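Local coordinates for AclR protein (Streptomyces galilaeus, PDB 2GEY) that is a putative hydroxylase of the SnoaL-like family that probably acts in the biosynthesis of aromatic polyketide antibiotics, at residues Gln97-Glu106 / Trp118-Arg129; Asp21-Trp29 / Ser44-Glu52. One frame throughout, in Å; residues are numbered along the deposited sequence. Where two conformers were deposited one is given.

Interaction 1. Residues Gln97-Glu106 / Trp118-Arg129; sequences QRVSWHLVEE and WDVINMRPLLVR
Trp101 and Met123 meet where an antiparallel beta hairpin of the SnoaL-like alpha+beta barrel gives way to a short helix. Met123 has two conformers; in the one given the CE methyl lies over one face of the indole, 3.4 Å from the centroid of the five-membered ring and 8° off its normal, a CH-pi contact, with SD farther out above the same face. Bends at chi2 (-130°) and chi3 (90°) bring the methyl there in this state. Leu126 CD2 adds a second apolar contact, oblique to the ring, 3.8 Å from Trp101 CE3, while its other methyl, CD1, packs on Val99. Nearby, Gln97 NE2 reaches Arg129 O at 3.1 Å, a weak, bent bond. Beyond Trp101 the strands pair antiparallel: His102 with Asn122, Val104 with Val120 and Glu106 with Trp118 are hydrogen-bonded pairs, and the beta-branched valines suit the extended backbone. Val104, His102 and Asn122 face the second subunit, and the Glu106 carboxylate is gripped by Arg74 and by Ser67 and Arg78 of that subunit. The strand ends at Asn122, whose short amide suits an Asx turn: ND2 bonds Glu38 of the second subunit, while OD1 accepts from Arg124 N at 3.0 Å.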
loop_
_atom_site.group_PDB
_atom_site.type_symbol
_atom_site.label_atom_id
_atom_site.label_comp_id
_atom_site.label_asym_id
_atom_site.label_seq_id
_atom_site.Cartn_x
_atom_site.Cartn_y
_atom_site.Cartn_z
ATOM N N GLN A 97 14.518 -14.002 -13.011
ATOM C CA GLN A 97 14.353 -14.003 -11.557
ATOM C C GLN A 97 12.884 -14.052 -11.195
ATOM O O GLN A 97 12.063 -13.435 -11.872
ATOM C CB GLN A 97 14.863 -12.700 -10.933
ATOM C CG GLN A 97 16.299 -12.649 -10.501
ATOM C CD GLN A 97 16.502 -11.586 -9.422
ATOM O OE1 GLN A 97 16.949 -11.888 -8.314
ATOM N NE2 GLN A 97 16.129 -10.341 -9.732
ATOM N N ARG A 98 12.567 -14.728 -10.096
ATOM C CA ARG A 98 11.245 -14.598 -9.499
ATOM C C ARG A 98 11.113 -13.233 -8.831
ATOM O O ARG A 98 12.038 -12.761 -8.162
ATOM C CB ARG A 98 10.990 -15.698 -8.471
ATOM C CG ARG A 98 10.941 -17.098 -9.055
ATOM C CD ARG A 98 9.696 -17.308 -9.916
ATOM N NE ARG A 98 8.498 -17.395 -9.089
ATOM C CZ ARG A 98 7.245 -17.371 -9.544
ATOM N NH1 ARG A 98 6.982 -17.244 -10.845
ATOM N NH2 ARG A 98 6.249 -17.474 -8.678
ATOM N N VAL A 99 9.949 -12.615 -9.001
ATOM C CA VAL A 99 9.678 -11.302 -8.453
ATOM C C VAL A 99 8.306 -11.310 -7.802
ATOM O O VAL A 99 7.509 -12.226 -8.034
ATOM C CB VAL A 99 9.733 -10.196 -9.534
ATOM C CG1 VAL A 99 11.113 -10.163 -10.209
ATOM C CG2 VAL A 99 8.620 -10.370 -10.578
ATOM N N SER A 100 8.053 -10.284 -6.999
ATOM C CA SER A 100 6.765 -10.090 -6.348
ATOM C C SER A 100 6.472 -8.609 -6.132
ATOM O O SER A 100 7.385 -7.767 -6.064
ATOM C CB SER A 100 6.719 -10.832 -5.007
ATOM O OG SER A 100 7.646 -10.263 -4.086
ATOM N N TRP A 101 5.188 -8.293 -6.026
ATOM C CA TRP A 101 4.767 -6.996 -5.551
ATOM C C TRP A 101 3.372 -7.101 -4.946
ATOM O O TRP A 101 2.781 -8.183 -4.918
ATOM C CB TRP A 101 4.882 -5.916 -6.646
ATOM C CG TRP A 101 3.996 -6.056 -7.830
ATOM C CD1 TRP A 101 2.785 -5.467 -8.016
ATOM C CD2 TRP A 101 4.275 -6.790 -9.026
ATOM N NE1 TRP A 101 2.278 -5.801 -9.243
ATOM C CE2 TRP A 101 3.176 -6.608 -9.890
ATOM C CE3 TRP A 101 5.349 -7.580 -9.453
ATOM C CZ2 TRP A 101 3.117 -7.191 -11.157
ATOM C CZ3 TRP A 101 5.288 -8.164 -10.700
ATOM C CH2 TRP A 101 4.175 -7.967 -11.541
ATOM N N HIS A 102 2.886 -5.993 -4.412
ATOM C CA HIS A 102 1.664 -5.997 -3.616
ATOM C C HIS A 102 0.837 -4.813 -4.020
ATOM O O HIS A 102 1.373 -3.753 -4.340
ATOM C CB HIS A 102 2.006 -5.926 -2.127
ATOM C CG HIS A 102 3.015 -6.947 -1.704
ATOM N ND1 HIS A 102 2.667 -8.226 -1.331
ATOM C CD2 HIS A 102 4.367 -6.892 -1.652
ATOM C CE1 HIS A 102 3.760 -8.910 -1.048
ATOM N NE2 HIS A 102 4.806 -8.122 -1.227
ATOM N N LEU A 103 -0.476 -4.978 -4.026
ATOM C CA LEU A 103 -1.356 -3.877 -4.383
ATOM C C LEU A 103 -2.719 -4.030 -3.738
ATOM O O LEU A 103 -3.084 -5.118 -3.308
ATOM C CB LEU A 103 -1.493 -3.800 -5.904
ATOM C CG LEU A 103 -1.982 -5.084 -6.587
ATOM C CD1 LEU A 103 -3.465 -5.028 -6.836
ATOM C CD2 LEU A 103 -1.239 -5.335 -7.886
ATOM N N VAL A 104 -3.447 -2.925 -3.682
ATOM C CA VAL A 104 -4.853 -2.940 -3.345
ATOM C C VAL A 104 -5.578 -2.317 -4.528
ATOM O O VAL A 104 -5.205 -1.242 -5.011
ATOM C CB VAL A 104 -5.174 -2.181 -2.037
ATOM C CG1 VAL A 104 -6.698 -2.088 -1.830
ATOM C CG2 VAL A 104 -4.518 -2.867 -0.858
ATOM N N GLU A 105 -6.602 -3.011 -5.017
ATOM C CA GLU A 105 -7.469 -2.477 -6.054
ATOM C C GLU A 105 -8.830 -2.220 -5.446
ATOM O O GLU A 105 -9.350 -3.069 -4.733
ATOM C CB GLU A 105 -7.614 -3.472 -7.201
ATOM C CG GLU A 105 -6.319 -3.656 -7.971
ATOM C CD GLU A 105 -6.474 -4.465 -9.228
ATOM O OE1 GLU A 105 -6.281 -5.704 -9.150
ATOM O OE2 GLU A 105 -6.762 -3.869 -10.298
ATOM N N GLU A 106 -9.402 -1.060 -5.746
ATOM C CA GLU A 106 -10.735 -0.719 -5.289
ATOM C C GLU A 106 -11.572 -0.436 -6.522
ATOM O O GLU A 106 -11.136 0.290 -7.414
ATOM C CB GLU A 106 -10.693 0.478 -4.336
ATOM C CG GLU A 106 -12.034 0.842 -3.717
ATOM C CD GLU A 106 -11.961 2.041 -2.791
ATOM O OE1 GLU A 106 -10.841 2.485 -2.431
ATOM O OE2 GLU A 106 -13.041 2.538 -2.403
ATOM N N TRP A 118 -9.580 2.421 -8.479
ATOM C CA TRP A 118 -8.454 3.037 -7.782
ATOM C C TRP A 118 -7.437 1.959 -7.428
ATOM O O TRP A 118 -7.818 0.863 -6.995
ATOM C CB TRP A 118 -8.901 3.696 -6.475
ATOM C CG TRP A 118 -9.958 4.737 -6.572
ATOM C CD1 TRP A 118 -9.774 6.082 -6.634
ATOM C CD2 TRP A 118 -11.375 4.527 -6.551
ATOM N NE1 TRP A 118 -10.983 6.727 -6.667
ATOM C CE2 TRP A 118 -11.986 5.799 -6.621
ATOM C CE3 TRP A 118 -12.189 3.389 -6.470
ATOM C CZ2 TRP A 118 -13.377 5.967 -6.628
ATOM C CZ3 TRP A 118 -13.572 3.554 -6.485
ATOM C CH2 TRP A 118 -14.150 4.833 -6.560
ATOM N N ASP A 119 -6.149 2.250 -7.594
ATOM C CA ASP A 119 -5.109 1.311 -7.157
ATOM C C ASP A 119 -4.100 1.979 -6.238
ATOM O O ASP A 119 -3.851 3.180 -6.342
ATOM C CB ASP A 119 -4.398 0.646 -8.350
ATOM C CG ASP A 119 -3.616 1.630 -9.213
ATOM O OD1 ASP A 119 -2.775 2.394 -8.682
ATOM O OD2 ASP A 119 -3.816 1.626 -10.453
ATOM N N VAL A 120 -3.553 1.189 -5.326
ATOM C CA VAL A 120 -2.386 1.571 -4.551
ATOM C C VAL A 120 -1.416 0.420 -4.722
ATOM O O VAL A 120 -1.675 -0.700 -4.258
ATOM C CB VAL A 120 -2.722 1.796 -3.064
ATOM C CG1 VAL A 120 -1.456 2.047 -2.262
ATOM C CG2 VAL A 120 -3.707 2.946 -2.902
ATOM N N ILE A 121 -0.309 0.683 -5.410
ATOM C CA ILE A 121 0.617 -0.361 -5.782
ATOM C C ILE A 121 1.967 -0.147 -5.110
ATOM O O ILE A 121 2.586 0.907 -5.268
ATOM C CB ILE A 121 0.810 -0.429 -7.305
ATOM C CG1 ILE A 121 -0.544 -0.574 -8.009
ATOM C CG2 ILE A 121 1.748 -1.591 -7.665
ATOM C CD1 ILE A 121 -0.479 -0.436 -9.491
ATOM N N ASN A 122 2.387 -1.153 -4.346
ATOM C CA ASN A 122 3.704 -1.195 -3.744
ATOM C C ASN A 122 4.628 -2.054 -4.587
ATOM O O ASN A 122 4.614 -3.288 -4.467
ATOM C CB ASN A 122 3.647 -1.767 -2.325
ATOM C CG ASN A 122 5.024 -1.971 -1.734
ATOM O OD1 ASN A 122 5.969 -1.303 -2.133
ATOM N ND2 ASN A 122 5.151 -2.907 -0.796
ATOM N N MET A 123 5.444 -1.385 -5.401
ATOM C CA MET A 123 6.414 -2.065 -6.256
ATOM C C MET A 123 7.793 -2.165 -5.600
ATOM O O MET A 123 8.751 -2.640 -6.210
ATOM C CB MET A 123 6.545 -1.335 -7.587
ATOM C CG MET A 123 5.258 -1.259 -8.388
ATOM S SD MET A 123 5.506 -1.785 -10.081
ATOM C CE MET A 123 5.171 -3.522 -9.856
ATOM N N ARG A 124 7.905 -1.747 -4.342
ATOM C CA ARG A 124 9.212 -1.765 -3.680
ATOM C C ARG A 124 10.010 -3.072 -3.895
ATOM O O ARG A 124 11.157 -3.014 -4.334
ATOM C CB ARG A 124 9.071 -1.431 -2.188
ATOM C CG ARG A 124 10.395 -1.124 -1.489
ATOM C CD ARG A 124 10.321 -1.433 0.003
ATOM N NE ARG A 124 10.212 -2.873 0.237
ATOM C CZ ARG A 124 11.229 -3.726 0.192
ATOM N NH1 ARG A 124 11.014 -5.019 0.389
ATOM N NH2 ARG A 124 12.471 -3.303 -0.024
ATOM N N PRO A 125 9.405 -4.251 -3.626
ATOM C CA PRO A 125 10.169 -5.498 -3.758
ATOM C C PRO A 125 10.627 -5.761 -5.194
ATOM O O PRO A 125 11.715 -6.302 -5.413
ATOM C CB PRO A 125 9.178 -6.588 -3.317
ATOM C CG PRO A 125 8.041 -5.894 -2.704
ATOM C CD PRO A 125 8.006 -4.506 -3.230
ATOM N N LEU A 126 9.797 -5.379 -6.159
ATOM C CA LEU A 126 10.156 -5.517 -7.565
ATOM C C LEU A 126 11.277 -4.557 -7.934
ATOM O O LEU A 126 12.206 -4.924 -8.663
ATOM C CB LEU A 126 8.937 -5.266 -8.458
ATOM C CG LEU A 126 9.162 -5.355 -9.971
ATOM C CD1 LEU A 126 9.679 -6.732 -10.365
ATOM C CD2 LEU A 126 7.872 -5.040 -10.711
ATOM N N LEU A 127 11.193 -3.327 -7.435
ATOM C CA LEU A 127 12.233 -2.334 -7.705
ATOM C C LEU A 127 13.598 -2.787 -7.188
ATOM O O LEU A 127 14.621 -2.530 -7.830
ATOM C CB LEU A 127 11.861 -0.970 -7.125
ATOM C CG LEU A 127 10.653 -0.288 -7.776
ATOM C CD1 LEU A 127 10.145 0.849 -6.892
ATOM C CD2 LEU A 127 10.985 0.216 -9.175
ATOM N N VAL A 128 13.609 -3.472 -6.046
ATOM C CA VAL A 128 14.839 -4.057 -5.518
ATOM C C VAL A 128 15.363 -5.151 -6.462
ATOM O O VAL A 128 16.553 -5.168 -6.791
ATOM C CB VAL A 128 14.632 -4.604 -4.087
ATOM C CG1 VAL A 128 15.870 -5.360 -3.605
ATOM C CG2 VAL A 128 14.321 -3.465 -3.140
ATOM N N ARG A 129 14.476 -6.043 -6.906
ATOM C CA ARG A 129 14.857 -7.138 -7.807
ATOM C C ARG A 129 15.389 -6.642 -9.143
ATOM O O ARG A 129 16.287 -7.258 -9.732
ATOM C CB ARG A 129 13.678 -8.083 -8.050
ATOM C CG ARG A 129 13.366 -8.990 -6.884
ATOM C CD ARG A 129 14.423 -10.078 -6.691
ATOM N NE ARG A 129 14.753 -10.187 -5.271
ATOM C CZ ARG A 129 15.869 -9.748 -4.684
ATOM N NH1 ARG A 129 16.857 -9.183 -5.376
ATOM N NH2 ARG A 129 16.002 -9.899 -3.373
HETATM O O HOH W 1 -6.954 0.949 -3.917
#

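Interaction 2. Residues Asp21-Trp29 / Ser44-Glu52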
loop_
_atom_site.group_PDB
_atom_site.type_symbol
_atom_site.label_atom_id
_atom_site.label_comp_id
_atom_site.label_asym_id
_atom_site.label_seq_id
_atom_site.Cartn_x
_atom_site.Cartn_y
_atom_site.Cartn_z
ATOM N N ASP A 21 -5.646 -13.314 -19.739
ATOM C CA ASP A 21 -6.690 -12.940 -20.691
ATOM C C ASP A 21 -7.165 -11.514 -20.407
ATOM O O ASP A 21 -8.088 -11.312 -19.622
ATOM C CB ASP A 21 -7.870 -13.909 -20.560
ATOM C CG ASP A 21 -9.070 -13.508 -21.417
ATOM O OD1 ASP A 21 -8.913 -12.717 -22.369
ATOM O OD2 ASP A 21 -10.178 -13.999 -21.132
ATOM N N LEU A 22 -6.548 -10.523 -21.037
ATOM C CA LEU A 22 -6.892 -9.138 -20.719
ATOM C C LEU A 22 -8.328 -8.797 -21.121
ATOM O O LEU A 22 -8.965 -7.975 -20.474
ATOM C CB LEU A 22 -5.903 -8.156 -21.344
ATOM C CG LEU A 22 -4.445 -8.272 -20.892
ATOM C CD1 LEU A 22 -3.608 -7.188 -21.555
ATOM C CD2 LEU A 22 -4.339 -8.195 -19.391
ATOM N N SER A 23 -8.835 -9.432 -22.178
ATOM C CA SER A 23 -10.207 -9.190 -22.636
ATOM C C SER A 23 -11.224 -9.541 -21.549
ATOM O O SER A 23 -12.268 -8.897 -21.435
ATOM C CB SER A 23 -10.516 -9.989 -23.915
ATOM O OG SER A 23 -10.818 -11.343 -23.615
ATOM N N GLY A 24 -10.911 -10.562 -20.746
ATOM C CA GLY A 24 -11.764 -11.015 -19.642
ATOM C C GLY A 24 -11.811 -10.076 -18.454
ATOM O O GLY A 24 -12.667 -10.209 -17.582
ATOM N N ILE A 25 -10.879 -9.125 -18.410
ATOM C CA ILE A 25 -10.904 -8.070 -17.413
ATOM C C ILE A 25 -11.698 -6.884 -17.966
ATOM O O ILE A 25 -12.658 -6.418 -17.350
ATOM C CB ILE A 25 -9.468 -7.605 -17.073
ATOM C CG1 ILE A 25 -8.627 -8.781 -16.568
ATOM C CG2 ILE A 25 -9.483 -6.466 -16.064
ATOM C CD1 ILE A 25 -7.174 -8.558 -16.711
ATOM N N ILE A 26 -11.311 -6.411 -19.146
ATOM C CA ILE A 26 -11.862 -5.177 -19.700
ATOM C C ILE A 26 -13.356 -5.315 -20.048
ATOM O O ILE A 26 -14.087 -4.321 -20.111
ATOM C CB ILE A 26 -10.995 -4.700 -20.904
ATOM C CG1 ILE A 26 -9.609 -4.276 -20.393
ATOM C CG2 ILE A 26 -11.656 -3.552 -21.649
ATOM C CD1 ILE A 26 -8.511 -4.311 -21.431
ATOM N N LYS A 27 -13.816 -6.546 -20.256
ATOM C CA LYS A 27 -15.241 -6.764 -20.563
ATOM C C LYS A 27 -16.160 -6.321 -19.419
ATOM O O LYS A 27 -17.354 -6.111 -19.626
ATOM C CB LYS A 27 -15.510 -8.230 -20.904
ATOM C CG LYS A 27 -15.334 -9.187 -19.761
ATOM C CD LYS A 27 -15.467 -10.630 -20.213
ATOM C CE LYS A 27 -16.900 -11.030 -20.420
ATOM N NZ LYS A 27 -17.021 -12.512 -20.576
ATOM N N HIS A 28 -15.602 -6.192 -18.218
ATOM C CA HIS A 28 -16.372 -5.783 -17.044
ATOM C C HIS A 28 -16.324 -4.284 -16.798
ATOM O O HIS A 28 -16.984 -3.780 -15.884
ATOM C CB HIS A 28 -15.862 -6.522 -15.816
ATOM C CG HIS A 28 -16.094 -7.995 -15.872
ATOM N ND1 HIS A 28 -17.357 -8.547 -15.827
ATOM C CD2 HIS A 28 -15.232 -9.032 -16.005
ATOM C CE1 HIS A 28 -17.259 -9.863 -15.898
ATOM N NE2 HIS A 28 -15.983 -10.182 -16.015
ATOM N N TRP A 29 -15.547 -3.569 -17.610
ATOM C CA TRP A 29 -15.441 -2.123 -17.471
ATOM C C TRP A 29 -16.612 -1.442 -18.131
ATOM O O TRP A 29 -17.006 -1.805 -19.245
ATOM C CB TRP A 29 -14.176 -1.612 -18.145
ATOM C CG TRP A 29 -12.905 -1.997 -17.513
ATOM C CD1 TRP A 29 -12.719 -2.794 -16.434
ATOM C CD2 TRP A 29 -11.607 -1.612 -17.962
ATOM N NE1 TRP A 29 -11.377 -2.916 -16.161
ATOM C CE2 TRP A 29 -10.672 -2.199 -17.094
ATOM C CE3 TRP A 29 -11.147 -0.811 -19.011
ATOM C CZ2 TRP A 29 -9.292 -2.014 -17.246
ATOM C CZ3 TRP A 29 -9.776 -0.632 -19.162
ATOM C CH2 TRP A 29 -8.869 -1.231 -18.288
ATOM N N SER A 44 -7.963 5.168 -19.916
ATOM C CA SER A 44 -8.159 3.746 -20.195
ATOM C C SER A 44 -7.131 3.254 -21.215
ATOM O O SER A 44 -6.632 2.137 -21.109
ATOM C CB SER A 44 -9.574 3.474 -20.705
ATOM O OG SER A 44 -10.516 3.526 -19.651
ATOM N N ALA A 45 -6.814 4.105 -22.188
ATOM C CA ALA A 45 -5.789 3.798 -23.189
ATOM C C ALA A 45 -4.451 3.496 -22.524
ATOM O O ALA A 45 -3.800 2.504 -22.849
ATOM C CB ALA A 45 -5.644 4.945 -24.168
ATOM N N ASP A 46 -4.052 4.342 -21.577
ATOM C CA ASP A 46 -2.789 4.152 -20.876
ATOM C C ASP A 46 -2.854 2.938 -19.949
ATOM O O ASP A 46 -1.880 2.201 -19.821
ATOM C CB ASP A 46 -2.410 5.409 -20.086
ATOM C CG ASP A 46 -1.957 6.559 -20.990
ATOM O OD1 ASP A 46 -1.928 6.391 -22.227
ATOM O OD2 ASP A 46 -1.630 7.635 -20.459
ATOM N N MET A 47 -4.005 2.735 -19.313
ATOM C CA MET A 47 -4.186 1.593 -18.423
ATOM C C MET A 47 -4.003 0.283 -19.188
ATOM O O MET A 47 -3.255 -0.599 -18.758
ATOM C CB MET A 47 -5.574 1.642 -17.787
ATOM C CG MET A 47 -5.814 0.583 -16.718
ATOM S SD MET A 47 -4.642 0.626 -15.340
ATOM C CE MET A 47 -4.595 2.370 -14.977
ATOM N N VAL A 48 -4.671 0.160 -20.329
ATOM C CA VAL A 48 -4.553 -1.055 -21.134
ATOM C C VAL A 48 -3.106 -1.270 -21.593
ATOM O O VAL A 48 -2.620 -2.391 -21.575
ATOM C CB VAL A 48 -5.535 -1.057 -22.332
ATOM C CG1 VAL A 48 -5.255 -2.237 -23.264
ATOM C CG2 VAL A 48 -6.973 -1.122 -21.824
ATOM N N LYS A 49 -2.416 -0.198 -21.980
ATOM C CA LYS A 49 -1.004 -0.301 -22.354
ATOM C C LYS A 49 -0.132 -0.826 -21.220
ATOM O O LYS A 49 0.784 -1.610 -21.463
ATOM C CB LYS A 49 -0.458 1.045 -22.841
ATOM C CG LYS A 49 -1.008 1.441 -24.181
ATOM C CD LYS A 49 -0.494 2.797 -24.634
ATOM C CE LYS A 49 -1.284 3.304 -25.824
ATOM N NZ LYS A 49 -0.726 4.583 -26.343
ATOM N N LEU A 50 -0.408 -0.387 -19.993
ATOM C CA LEU A 50 0.346 -0.846 -18.826
ATOM C C LEU A 50 0.052 -2.308 -18.557
ATOM O O LEU A 50 0.935 -3.063 -18.151
ATOM C CB LEU A 50 -0.013 -0.029 -17.584
ATOM C CG LEU A 50 0.481 1.416 -17.571
ATOM C CD1 LEU A 50 -0.192 2.169 -16.436
ATOM C CD2 LEU A 50 1.999 1.461 -17.435
ATOM N N MET A 51 -1.203 -2.697 -18.772
ATOM C CA MET A 51 -1.611 -4.085 -18.579
ATOM C C MET A 51 -0.909 -4.982 -19.598
ATOM O O MET A 51 -0.356 -6.019 -19.234
ATOM C CB MET A 51 -3.134 -4.214 -18.692
ATOM C CG MET A 51 -3.874 -3.512 -17.560
ATOM S SD MET A 51 -5.636 -3.275 -17.879
ATOM C CE MET A 51 -6.229 -4.957 -17.734
ATOM N N GLU A 52 -0.922 -4.567 -20.864
ATOM C CA GLU A 52 -0.257 -5.312 -21.941
ATOM C C GLU A 52 1.250 -5.420 -21.705
ATOM O O GLU A 52 1.839 -6.492 -21.867
ATOM C CB GLU A 52 -0.518 -4.647 -23.303
ATOM C CG GLU A 52 -1.966 -4.782 -23.780
ATOM C CD GLU A 52 -2.257 -4.012 -25.058
ATOM O OE1 GLU A 52 -1.645 -2.944 -25.287
ATOM O OE2 GLU A 52 -3.109 -4.481 -25.846
#
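Met51 projects from the helix 44-57 toward the short helical turn 23-26, and this apolar helix-to-helix packing lies on the helical side of the alpha+beta barrel fold. No hydrogen bond crosses it. From the backbone, CB first comes within 4.2 Å of Leu22 CD1, as the two side chains run past each other in opposite directions. With CG anti to the carbonyl carbon (chi1 -67°) and chi2 extended, the chain reaches out to SD, which lies 3.8 Å from Trp29 CH2 in a Met-aromatic contact, oblique to the indole. A bend at chi3 (71°) then turns CE toward Ile25, where the two side chains meet tip to tip, the methyl 3.9 Å from Ile25 CD1 and nearly as close to CG2; Leu22 CD2 also touches it. An unbranched, pliable methionine suits this place because it can thread between an aromatic ring and branched aliphatic chains.

Around it, Val48 CG2 fits 3.6 Å from Ile26 CD1 in the conformer given, the two side chains crossing at about a right angle, and the same methyl touches Trp29 CZ3. Ile26 CG1 in turn covers one face of the Trp29 ring, so Ile26 and the indole meet the helix as one apolar surface. Trp29 also meets Met47 CG through CH2, and His35 edge-to-face; that histidine bonds Ser44 OG. Ile25 and Leu22 also touch Trp17 of the helix 3-18. At the other end of the contact the aliphatic part of Glu52 is used, its CG lying 3.7 Å from Leu22 CD1.

How the interactions relate
Following the chain from its N terminus, interaction 2 comes first: after the helix 3-18, the segment 21-29 is rejoined by 44-52 across a loop of 14 residues that holds the strands 33-37 and 40-42. That loop is closed before the strands 62-71 and 74-84 lead to interaction 1, where 97-106 and 118-129 close the hairpin of 98-110 and 113-122. The two loops therefore follow in series, neither nested nor crossed. The centres of interaction 1 and interaction 2 lie about 18 Å apart, and the two do not touch. Interaction 2 ties helices together, whereas interaction 1 joins neighbouring strands and the helix 124-129; strand 33-37, paired with 113-122, connects the two regions.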